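Local coordinates for mandelate racemase/muconate lactonizing enzyme, C-terminal domain protein (Paracoccus denitrificans, PDB 4DWD) that binds magnesium and probably acts as a hydro-lyase of the enolase superfamily, at residues 58-61 against 62-66. Numbering follows the deposited sequence.
Sequences DIAP and FLEGQ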
loop_
_atom_site.group_PDB
_atom_site.type_symbol
_atom_site.label_atom_id
_atom_site.label_comp_id
_atom_site.label_asym_id
_atom_site.label_seq_id
_atom_site.Cartn_x
_atom_site.Cartn_y
_atom_site.Cartn_z
ATOM N N ASP B 58 -27.377 -26.899 22.652
ATOM C CA ASP B 58 -26.377 -27.237 21.639
ATOM C C ASP B 58 -25.093 -27.834 22.207
ATOM O O ASP B 58 -24.550 -28.796 21.645
ATOM C CB ASP B 58 -26.068 -26.026 20.752
ATOM C CG ASP B 58 -27.313 -25.409 20.134
ATOM O OD1 ASP B 58 -28.259 -26.152 19.766
ATOM O OD2 ASP B 58 -27.356 -24.172 20.007
ATOM N N ILE B 59 -24.606 -27.277 23.311
ATOM C CA ILE B 59 -23.293 -27.653 23.833
ATOM C C ILE B 59 -23.364 -28.773 24.864
ATOM O O ILE B 59 -22.643 -29.770 24.750
ATOM C CB ILE B 59 -22.541 -26.428 24.393
ATOM C CG1 ILE B 59 -22.397 -25.355 23.306
ATOM C CG2 ILE B 59 -21.178 -26.826 24.940
ATOM C CD1 ILE B 59 -21.900 -24.016 23.820
ATOM N N ALA B 60 -24.226 -28.600 25.863
ATOM C CA ALA B 60 -24.369 -29.570 26.952
ATOM C C ALA B 60 -24.508 -31.032 26.486
ATOM O O ALA B 60 -23.778 -31.885 26.989
ATOM C CB ALA B 60 -25.512 -29.173 27.880
ATOM N N PRO B 61 -25.421 -31.326 25.527
ATOM C CA PRO B 61 -25.566 -32.736 25.134
ATOM C C PRO B 61 -24.284 -33.310 24.543
ATOM O O PRO B 61 -24.044 -34.508 24.646
ATOM C CB PRO B 61 -26.669 -32.709 24.064
ATOM C CG PRO B 61 -27.392 -31.428 24.267
ATOM C CD PRO B 61 -26.413 -30.458 24.857
ATOM N N PHE B 62 -23.457 -32.460 23.944
ATOM C CA PHE B 62 -22.202 -32.908 23.352
ATOM C C PHE B 62 -21.106 -33.135 24.394
ATOM O O PHE B 62 -20.337 -34.083 24.292
ATOM C CB PHE B 62 -21.733 -31.913 22.289
ATOM C CG PHE B 62 -20.354 -32.194 21.769
ATOM C CD1 PHE B 62 -20.144 -33.206 20.833
ATOM C CD2 PHE B 62 -19.256 -31.458 22.225
ATOM C CE1 PHE B 62 -18.871 -33.477 20.355
ATOM C CE2 PHE B 62 -17.980 -31.721 21.742
ATOM C CZ PHE B 62 -17.788 -32.735 20.813
ATOM N N LEU B 63 -21.028 -32.257 25.392
ATOM C CA LEU B 63 -19.995 -32.373 26.421
ATOM C C LEU B 63 -20.219 -33.494 27.420
ATOM O O LEU B 63 -19.265 -34.048 27.950
ATOM C CB LEU B 63 -19.870 -31.066 27.199
ATOM C CG LEU B 63 -19.387 -29.842 26.435
ATOM C CD1 LEU B 63 -19.334 -28.663 27.400
ATOM C CD2 LEU B 63 -18.011 -30.107 25.835
ATOM N N GLU B 64 -21.483 -33.796 27.702
ATOM C CA GLU B 64 -21.793 -34.802 28.720
ATOM C C GLU B 64 -21.262 -36.161 28.245
ATOM O O GLU B 64 -21.522 -36.568 27.114
ATOM C CB GLU B 64 -23.291 -34.774 29.077
ATOM C CG GLU B 64 -23.648 -33.531 29.909
ATOM C CD GLU B 64 -25.138 -33.258 30.050
ATOM O OE1 GLU B 64 -25.950 -33.983 29.437
ATOM O OE2 GLU B 64 -25.498 -32.310 30.787
ATOM N N GLY B 65 -20.465 -36.813 29.093
ATOM C CA GLY B 65 -19.817 -38.093 28.783
ATOM C C GLY B 65 -18.401 -37.974 28.238
ATOM O O GLY B 65 -17.717 -38.982 28.029
ATOM N N GLN B 66 -17.954 -36.742 28.012
ATOM C CA GLN B 66 -16.628 -36.503 27.437
ATOM C C GLN B 66 -15.586 -36.180 28.516
ATOM O O GLN B 66 -15.928 -35.921 29.668
ATOM C CB GLN B 66 -16.693 -35.382 26.395
ATOM C CG GLN B 66 -17.579 -35.703 25.197
ATOM C CD GLN B 66 -17.054 -36.875 24.396
ATOM O OE1 GLN B 66 -15.905 -36.878 23.973
ATOM N NE2 GLN B 66 -17.902 -37.866 24.171
HETATM O O HOH W 1 -24.249 -36.958 25.997
#
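Ile59 and Leu63 project in one direction from the same face of helix 49-63, one turn apart at its C-terminal end, in the enolase-type N-terminal domain. CG2 of Ile59 sits anti to its own backbone N, a rotation that brings this methyl to 3.6 Å from CD1 of Leu63. Ile59 continues onto helix 90-110, while Leu63 and Ala60 pack on Val8 of strand 5-14, joining the helix end to the sheet. The carbonyl oxygen of Ile59 accepts Leu63 N at 3.0 Å and, more weakly, Phe62 N. CB is the nearest side-chain atom of Phe62 to Ile59 O (3.4 Å), while the ring, its CG anti to the backbone N (chi1 172°), runs out to Leu74, Arg77 and Met78 of helix 71-81. Glu64, a calcium ligand in a crystal of this protein but without metal in this chain, donates its N-H to Ala60 O (3.1 Å, 155° at the hydrogen) and lays CG 3.4 Å from that oxygen; OE2 accepts Val8 N. Replacing it by alanine is likely to cost Val8 N its carboxylate acceptor and Ala60 O the CG packing. A type II turn, closed by Gln66 N to Leu63 O, brings the chain alongside Ile5, and one water donates to both Pro61 O (2.8 Å) and Glu64 O (3.0 Å).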